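Local coordinates for SUMO1 linked HERC2 ZZ domain (Small ubiquitin-related modifier 1,E3 ubiquitin-protein ligase HERC2) (Homo sapiens, PDB 6WW3) that binds histone H3 and the SUMO1 tail through the zinc-binding ZZ domain of an E3 ubiquitin ligase, deposited fused to that tail, at residues Lys6-Val11 and Phe19-Ser24; Ser24-Arg29 and Phe36-Phe41. One frame throughout, in Å; residues are numbered along the deposited sequence.

Contact 1 (Lys6-Val11 and Phe19-Ser24); sequences KIHPGV and FPINGS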
ATOM      1  N   LYS A   6      -6.806   8.767  -5.975  1.00 16.53           N
ATOM      2  CA  LYS A   6      -6.452   7.570  -6.726  1.00 13.94           C
ATOM      3  C   LYS A   6      -6.858   6.331  -5.944  1.00 11.00           C
ATOM      4  O   LYS A   6      -6.632   6.245  -4.739  1.00  9.79           O
ATOM      5  CB  LYS A   6      -4.939   7.497  -6.962  1.00 14.57           C
ATOM      6  CG  LYS A   6      -4.255   8.661  -7.665  1.00 21.83           C
ATOM      7  CD  LYS A   6      -4.756   8.960  -9.066  1.00 36.01           C
ATOM      8  CE  LYS A   6      -3.965  10.159  -9.619  1.00 39.28           C
ATOM      9  NZ  LYS A   6      -4.619  10.859 -10.761  1.00 41.85           N
ATOM     10  N   ILE A   7      -7.437   5.352  -6.630  1.00 10.74           N
ATOM     11  CA  ILE A   7      -7.730   4.071  -6.003  1.00 10.36           C
ATOM     12  C   ILE A   7      -6.969   2.978  -6.742  1.00  9.86           C
ATOM     13  O   ILE A   7      -6.654   3.098  -7.928  1.00 10.78           O
ATOM     14  CB  ILE A   7      -9.242   3.738  -5.953  1.00 14.82           C
ATOM     15  CG1 ILE A   7      -9.771   3.392  -7.341  1.00 15.88           C
ATOM     16  CG2 ILE A   7     -10.039   4.885  -5.331  1.00 12.20           C
ATOM     17  CD1 ILE A   7     -10.781   2.279  -7.320  1.00 19.44           C
ATOM     18  N   HIS A   8      -6.674   1.897  -6.026  1.00 10.25           N
ATOM     19  CA  HIS A   8      -6.032   0.718  -6.596  1.00  8.52           C
ATOM     20  C   HIS A   8      -7.022  -0.437  -6.552  1.00  9.97           C
ATOM     21  O   HIS A   8      -7.108  -1.160  -5.544  1.00  7.24           O
ATOM     22  CB  HIS A   8      -4.761   0.397  -5.820  1.00  7.64           C
ATOM     23  CG  HIS A   8      -3.803   1.541  -5.772  1.00  8.95           C
ATOM     24  ND1 HIS A   8      -2.743   1.657  -6.642  1.00  9.23           N
ATOM     25  CD2 HIS A   8      -3.760   2.635  -4.976  1.00  7.56           C
ATOM     26  CE1 HIS A   8      -2.073   2.764  -6.370  1.00  9.65           C
ATOM     27  NE2 HIS A   8      -2.666   3.374  -5.361  1.00  8.53           N
ATOM     28  N   PRO A   9      -7.816  -0.629  -7.600  1.00  8.47           N
ATOM     29  CA  PRO A   9      -8.878  -1.638  -7.548  1.00 10.73           C
ATOM     30  C   PRO A   9      -8.312  -3.009  -7.216  1.00  9.23           C
ATOM     31  O   PRO A   9      -7.228  -3.384  -7.670  1.00  7.54           O
ATOM     32  CB  PRO A   9      -9.470  -1.606  -8.966  1.00 16.85           C
ATOM     33  CG  PRO A   9      -9.073  -0.282  -9.522  1.00 15.71           C
ATOM     34  CD  PRO A   9      -7.748   0.047  -8.907  1.00 11.21           C
ATOM     35  N   GLY A  10      -9.043  -3.739  -6.381  1.00  8.01           N
ATOM     36  CA  GLY A  10      -8.654  -5.085  -6.013  1.00 10.01           C
ATOM     37  C   GLY A  10      -7.547  -5.197  -4.986  1.00  7.87           C
ATOM     38  O   GLY A  10      -7.164  -6.321  -4.647  1.00  9.34           O
ATOM     39  N   VAL A  11      -7.050  -4.084  -4.451  1.00  7.52           N
ATOM     40  CA  VAL A  11      -5.923  -4.092  -3.519  1.00  7.98           C
ATOM     41  C   VAL A  11      -6.459  -3.768  -2.130  1.00  7.08           C
ATOM     42  O   VAL A  11      -7.063  -2.707  -1.921  1.00  5.54           O
ATOM     43  CB  VAL A  11      -4.829  -3.097  -3.944  1.00  5.34           C
ATOM     44  CG1 VAL A  11      -3.628  -3.173  -2.997  1.00  6.67           C
ATOM     45  CG2 VAL A  11      -4.399  -3.371  -5.360  1.00  6.52           C
ATOM     46  N   PHE A  19     -10.205  -1.012   1.516  1.00  8.75           N
ATOM     47  CA  PHE A  19     -10.438  -1.630   0.205  1.00  8.24           C
ATOM     48  C   PHE A  19     -11.439  -0.860  -0.652  1.00  9.65           C
ATOM     49  O   PHE A  19     -12.581  -0.665  -0.246  1.00  7.53           O
ATOM     50  CB  PHE A  19     -10.939  -3.064   0.356  1.00  9.63           C
ATOM     51  CG  PHE A  19     -11.206  -3.749  -0.952  1.00  9.34           C
ATOM     52  CD1 PHE A  19     -10.173  -4.350  -1.653  1.00  8.34           C
ATOM     53  CD2 PHE A  19     -12.470  -3.749  -1.503  1.00 10.80           C
ATOM     54  CE1 PHE A  19     -10.416  -4.973  -2.866  1.00 10.42           C
ATOM     55  CE2 PHE A  19     -12.707  -4.355  -2.726  1.00 13.98           C
ATOM     56  CZ  PHE A  19     -11.680  -4.969  -3.401  1.00 11.30           C
ATOM     57  N   PRO A  20     -11.019  -0.433  -1.850  1.00  9.34           N
ATOM     58  CA  PRO A  20      -9.654  -0.546  -2.373  1.00  9.33           C
ATOM     59  C   PRO A  20      -8.761   0.479  -1.701  1.00 11.06           C
ATOM     60  O   PRO A  20      -9.309   1.428  -1.117  1.00 12.04           O
ATOM     61  CB  PRO A  20      -9.814  -0.211  -3.859  1.00  8.20           C
ATOM     62  CG  PRO A  20     -10.961   0.777  -3.862  1.00  9.42           C
ATOM     63  CD  PRO A  20     -11.912   0.257  -2.797  1.00  9.05           C
ATOM     64  N   ILE A  21      -7.436   0.290  -1.730  1.00  8.19           N
ATOM     65  CA  ILE A  21      -6.547   1.330  -1.230  1.00  7.17           C
ATOM     66  C   ILE A  21      -6.780   2.602  -2.036  1.00  9.20           C
ATOM     67  O   ILE A  21      -6.805   2.576  -3.275  1.00  6.15           O
ATOM     68  CB  ILE A  21      -5.078   0.882  -1.312  1.00  6.34           C
ATOM     69  CG1 ILE A  21      -4.823  -0.333  -0.408  1.00  7.72           C
ATOM     70  CG2 ILE A  21      -4.127   2.045  -0.929  1.00  6.36           C
ATOM     71  CD1 ILE A  21      -3.372  -0.678  -0.247  1.00  6.31           C
ATOM     72  N   ASN A  22      -6.959   3.723  -1.338  1.00  8.03           N
ATOM     73  CA  ASN A  22      -6.905   5.020  -1.992  1.00  8.25           C
ATOM     74  C   ASN A  22      -5.620   5.737  -1.573  1.00  8.10           C
ATOM     75  O   ASN A  22      -5.074   5.479  -0.503  1.00  9.29           O
ATOM     76  CB  ASN A  22      -8.154   5.870  -1.692  1.00 12.36           C
ATOM     77  CG  ASN A  22      -8.261   6.285  -0.237  1.00 13.43           C
ATOM     78  OD1 ASN A  22      -8.693   5.511   0.608  1.00 15.62           O
ATOM     79  ND2 ASN A  22      -7.843   7.505   0.064  1.00 14.43           N
ATOM     80  N   GLY A  23      -5.118   6.600  -2.452  1.00  8.19           N
ATOM     81  CA  GLY A  23      -3.815   7.206  -2.271  1.00  8.42           C
ATOM     82  C   GLY A  23      -2.697   6.336  -2.819  1.00  9.48           C
ATOM     83  O   GLY A  23      -2.906   5.471  -3.677  1.00  5.41           O
ATOM     84  N   SER A  24      -1.482   6.583  -2.321  1.00  7.94           N
ATOM     85  CA  SER A  24      -0.347   5.770  -2.740  1.00  8.60           C
ATOM     86  C   SER A  24      -0.415   4.394  -2.091  1.00  8.28           C
ATOM     87  O   SER A  24      -0.785   4.252  -0.922  1.00  8.45           O
ATOM     88  CB  SER A  24       0.988   6.438  -2.405  1.00  9.36           C
ATOM     89  OG  SER A  24       1.189   7.618  -3.169  1.00  9.26           O
TER

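Contact 2 (Ser24-Arg29 and Phe36-Phe41); sequences SRFKCR and FCETCF. With ZN (zinc ion), chain C; ZN (zinc ion), chain D.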
ATOM      1  N   SER A  24      -1.482   6.583  -2.321  1.00  7.94           N
ATOM      2  CA  SER A  24      -0.347   5.770  -2.740  1.00  8.60           C
ATOM      3  C   SER A  24      -0.415   4.394  -2.091  1.00  8.28           C
ATOM      4  O   SER A  24      -0.785   4.252  -0.922  1.00  8.45           O
ATOM      5  CB  SER A  24       0.988   6.438  -2.405  1.00  9.36           C
ATOM      6  OG  SER A  24       1.189   7.618  -3.169  1.00  9.26           O
ATOM      7  N   ARG A  25      -0.055   3.381  -2.868  1.00  7.02           N
ATOM      8  CA  ARG A  25      -0.034   1.992  -2.438  1.00  7.32           C
ATOM      9  C   ARG A  25       1.405   1.560  -2.186  1.00  6.59           C
ATOM     10  O   ARG A  25       2.300   1.860  -2.977  1.00  6.91           O
ATOM     11  CB  ARG A  25      -0.675   1.114  -3.520  1.00  5.84           C
ATOM     12  CG  ARG A  25      -0.345  -0.354  -3.451  1.00  4.98           C
ATOM     13  CD  ARG A  25      -0.733  -1.083  -4.730  1.00  6.80           C
ATOM     14  NE  ARG A  25      -0.482  -2.518  -4.604  1.00  6.99           N
ATOM     15  CZ  ARG A  25      -0.534  -3.404  -5.591  1.00  7.95           C
ATOM     16  NH1 ARG A  25      -0.830  -3.023  -6.823  1.00  7.66           N
ATOM     17  NH2 ARG A  25      -0.283  -4.684  -5.333  1.00  9.39           N
ATOM     18  N   PHE A  26       1.634   0.850  -1.090  1.00  7.05           N
ATOM     19  CA  PHE A  26       2.976   0.377  -0.754  1.00  6.03           C
ATOM     20  C   PHE A  26       2.976  -1.148  -0.730  1.00  7.56           C
ATOM     21  O   PHE A  26       2.464  -1.757   0.213  1.00  7.28           O
ATOM     22  CB  PHE A  26       3.452   0.955   0.579  1.00  5.37           C
ATOM     23  CG  PHE A  26       3.647   2.447   0.545  1.00  8.36           C
ATOM     24  CD1 PHE A  26       4.904   2.986   0.295  1.00  5.51           C
ATOM     25  CD2 PHE A  26       2.567   3.308   0.710  1.00  8.08           C
ATOM     26  CE1 PHE A  26       5.084   4.361   0.241  1.00  6.07           C
ATOM     27  CE2 PHE A  26       2.739   4.683   0.653  1.00  5.80           C
ATOM     28  CZ  PHE A  26       4.007   5.204   0.424  1.00 11.90           C
ATOM     29  N   LYS A  27       3.576  -1.761  -1.754  1.00  8.42           N
ATOM     30  CA  LYS A  27       3.635  -3.215  -1.869  1.00  9.05           C
ATOM     31  C   LYS A  27       4.964  -3.731  -1.325  1.00  5.79           C
ATOM     32  O   LYS A  27       6.029  -3.263  -1.730  1.00  9.35           O
ATOM     33  CB  LYS A  27       3.460  -3.662  -3.322  1.00  5.93           C
ATOM     34  CG  LYS A  27       3.561  -5.199  -3.487  1.00 10.89           C
ATOM     35  CD  LYS A  27       3.241  -5.646  -4.915  1.00 12.62           C
ATOM     36  CE  LYS A  27       3.484  -7.143  -5.126  1.00 13.83           C
ATOM     37  NZ  LYS A  27       2.772  -8.022  -4.146  1.00  9.96           N
ATOM     38  N   CYS A  28       4.903  -4.686  -0.410  1.00  5.66           N
ATOM     39  CA  CYS A  28       6.136  -5.271   0.107  1.00  7.80           C
ATOM     40  C   CYS A  28       6.824  -6.089  -0.973  1.00  7.51           C
ATOM     41  O   CYS A  28       6.180  -6.893  -1.650  1.00  8.72           O
ATOM     42  CB  CYS A  28       5.869  -6.147   1.327  1.00  5.66           C
ATOM     43  SG  CYS A  28       7.414  -6.730   2.041  1.00  6.42           S
ATOM     44  N   ARG A  29       8.138  -5.884  -1.135  1.00 10.09           N
ATOM     45  CA  ARG A  29       8.912  -6.637  -2.119  1.00 10.91           C
ATOM     46  C   ARG A  29       9.316  -8.024  -1.645  1.00 11.06           C
ATOM     47  O   ARG A  29       9.786  -8.825  -2.461  1.00  9.73           O
ATOM     48  CB  ARG A  29      10.181  -5.862  -2.513  1.00 13.36           C
ATOM     49  CG  ARG A  29       9.898  -4.529  -3.209  1.00 13.55           C
ATOM     50  CD  ARG A  29      11.168  -3.729  -3.516  1.00 21.93           C
ATOM     51  NE  ARG A  29      10.919  -2.740  -4.571  1.00 23.32           N
ATOM     52  CZ  ARG A  29      11.040  -1.422  -4.428  1.00 23.69           C
ATOM     53  NH1 ARG A  29      10.779  -0.618  -5.456  1.00 27.91           N
ATOM     54  NH2 ARG A  29      11.436  -0.901  -3.275  1.00 22.31           N
ATOM     55  N   PHE A  36       0.331  -2.052   2.036  1.00  8.09           N
ATOM     56  CA  PHE A  36      -0.033  -1.045   3.028  1.00  6.01           C
ATOM     57  C   PHE A  36      -0.627   0.170   2.332  1.00  6.42           C
ATOM     58  O   PHE A  36      -0.120   0.594   1.295  1.00  4.74           O
ATOM     59  CB  PHE A  36       1.196  -0.554   3.803  1.00  7.16           C
ATOM     60  CG  PHE A  36       1.525  -1.344   5.030  1.00  6.74           C
ATOM     61  CD1 PHE A  36       0.535  -1.959   5.774  1.00  7.10           C
ATOM     62  CD2 PHE A  36       2.838  -1.437   5.463  1.00  6.91           C
ATOM     63  CE1 PHE A  36       0.850  -2.657   6.924  1.00  8.57           C
ATOM     64  CE2 PHE A  36       3.155  -2.140   6.616  1.00 10.30           C
ATOM     65  CZ  PHE A  36       2.159  -2.747   7.343  1.00  7.23           C
ATOM     66  N   CYS A  37      -1.652   0.774   2.924  1.00  6.40           N
ATOM     67  CA  CYS A  37      -1.935   2.153   2.565  1.00  6.16           C
ATOM     68  C   CYS A  37      -0.860   3.052   3.182  1.00  8.71           C
ATOM     69  O   CYS A  37       0.007   2.595   3.935  1.00 10.71           O
ATOM     70  CB  CYS A  37      -3.337   2.564   3.008  1.00  9.26           C
ATOM     71  SG  CYS A  37      -3.503   2.813   4.791  1.00 12.58           S
ATOM     72  N   GLU A  38      -0.885   4.341   2.841  1.00  8.89           N
ATOM     73  CA  GLU A  38       0.226   5.194   3.259  1.00 11.07           C
ATOM     74  C   GLU A  38       0.249   5.388   4.771  1.00 11.34           C
ATOM     75  O   GLU A  38       1.322   5.338   5.385  1.00 13.75           O
ATOM     76  CB  GLU A  38       0.191   6.546   2.544  1.00 10.72           C
ATOM     77  CG  GLU A  38       1.354   7.456   2.948  1.00 13.49           C
ATOM     78  CD  GLU A  38       1.547   8.647   2.021  1.00 18.42           C
ATOM     79  OE1 GLU A  38       0.946   8.674   0.926  1.00 19.19           O
ATOM     80  OE2 GLU A  38       2.282   9.574   2.407  1.00 19.53           O
ATOM     81  N   THR A  39      -0.914   5.610   5.392  1.00  8.96           N
ATOM     82  CA  THR A  39      -0.943   5.746   6.845  1.00 14.58           C
ATOM     83  C   THR A  39      -0.389   4.496   7.517  1.00 13.30           C
ATOM     84  O   THR A  39       0.464   4.583   8.402  1.00 13.93           O
ATOM     85  CB  THR A  39      -2.360   6.013   7.348  1.00 15.97           C
ATOM     86  OG1 THR A  39      -2.863   7.223   6.773  1.00 20.25           O
ATOM     87  CG2 THR A  39      -2.335   6.149   8.867  1.00 15.83           C
ATOM     88  N   CYS A  40      -0.850   3.316   7.086  1.00 10.67           N
ATOM     89  CA  CYS A  40      -0.331   2.074   7.651  1.00 12.71           C
ATOM     90  C   CYS A  40       1.157   1.925   7.382  1.00 11.49           C
ATOM     91  O   CYS A  40       1.908   1.462   8.252  1.00 11.50           O
ATOM     92  CB  CYS A  40      -1.086   0.876   7.079  1.00  9.70           C
ATOM     93  SG  CYS A  40      -2.704   0.666   7.792  1.00  8.60           S
ATOM     94  N   PHE A  41       1.603   2.304   6.178  1.00  9.37           N
ATOM     95  CA  PHE A  41       3.024   2.209   5.869  1.00  9.37           C
ATOM     96  C   PHE A  41       3.858   3.022   6.844  1.00 12.01           C
ATOM     97  O   PHE A  41       4.979   2.627   7.168  1.00 13.10           O
ATOM     98  CB  PHE A  41       3.310   2.666   4.440  1.00  7.46           C
ATOM     99  CG  PHE A  41       4.781   2.768   4.132  1.00 10.19           C
ATOM    100  CD1 PHE A  41       5.582   1.626   4.107  1.00  7.53           C
ATOM    101  CD2 PHE A  41       5.366   3.995   3.874  1.00  9.75           C
ATOM    102  CE1 PHE A  41       6.939   1.707   3.834  1.00  8.30           C
ATOM    103  CE2 PHE A  41       6.732   4.092   3.590  1.00 11.81           C
ATOM    104  CZ  PHE A  41       7.520   2.950   3.576  1.00 10.34           C
TER
HETATM  105 ZN    ZN C2801      -4.026   0.756   5.980  1.00 11.90          ZN
HETATM  106 ZN    ZN D2802       6.911  -7.814   4.029  1.00  9.22          ZN
HETATM  107  O   HOH W   1      -2.635   5.412   0.811  1.00  9.14           O
HETATM  108  O   HOH W   2      -1.366   8.290  -0.044  1.00 11.11           O

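Contact 1 (Lys6-Val11 and Phe19-Ser24)
A short, weakly bonded antiparallel strand pair of the ZZ-type zinc finger brings I7 and H8 against I21 and N22. The contact lies in the HERC2 part of the fusion, except that K6 probably ends the linked SUMO1 tail. H8 N donates to I21 O at 2.8 Å, nearly along the C=O axis. G23 N donates to K6 O, a bond that probably joins the two parts of the engineered fusion and is not to be read as natural. A type II turn from H8 to V11 then brings V11 O to I21 N, 3.0 Å away.

The H8 side chain adds its own bond. CG lies beside the backbone N (chi1 -56°), and the imidazole reaches along the opposite strand. NE2 donates to G23 O at 2.7 Å. The acceptor is only 2° out of the ring plane, although the N-H...O angle is bent to 140°. V11 CG1 meets I21 CD1 at 3.7 Å, next to the backbone bond. The F19 ring brings the edge atom CE1 to 3.6 Å from G10 C. P20, which follows a cis peptide bond, sets CB 3.3 Å from H8 O and CG 3.8 Å from I7 CD1.

Contact 2 (Ser24-Arg29 and Phe36-Phe41)
The zinc-binding core of the HERC2 ZZ domain includes an aromatic stack of F26 on F41. The two rings form an offset stack, with planes 6° apart and centroids 4.2 Å apart. F41 CD2 lies over one face of the F26 ring, toward its rim, while F26 CD1 lies over the centre of the F41 ring. F41 CG is anti to its backbone N (chi1 172°), which carries the ring out from the first turn of helix 38-43 and over F26. F41 CB also sits over the same ring as a CH-pi donor. The E38 side chain crosses F26 obliquely, its CB 3.7 Å from F26 CE2.

The backbones hold F26 and F36 as an antiparallel hydrogen-bonded pair. F26 N donates to F36 O at 3.0 Å, and F36 N donates to F26 O at 2.8 Å. From F36 the chain passes through C37 straight into helix 38-43. C28, C37 and C40 belong to the cross-brace zinc arrangement shared with RING-type domains. C37 SG and C40 SG bind one zinc at 2.4 and 2.2 Å, with C13 and C16. C28 SG binds the other, with C31, H46 and H50. C37 is also the helix N-cap, and its SG accepts from C40 N at a nearly straight 169°.

With F26 replaced by an alanine, the F41 ring would probably lose its stacking partner and be freer to turn, and a gap would open beside E38 CB. F52 and R54 of strand 52-55 also touch F26.

Water extends the contact past the strand pair. One water lies between S24 O and E38 N, accepting from E38 N. A second accepts from S24 N and donates to E38 OE1.

From the N terminus, the chain enters contact 1 at K6, probably the last residue of the fused tail. Contact 1 closes the loop that carries C13 and C16. S24 belongs to both contacts, so contact 2 opens where contact 1 ends. Contact 2 closes the connection from R29 to F36, which holds C31. The two contacts stand in series, neither nested nor crossed. The metal sites interleave along the chain: C28 and C31 of the second site fall between the C13/C16 and C37/C40 pairs of the first. The contacts also touch directly. I21 CD1 packs against F36 O, and H8 and V11 lie against R25, which makes a salt bridge to D35. Strand pair 7-8/21-22 is thus joined to strands 25-28 and 35-36.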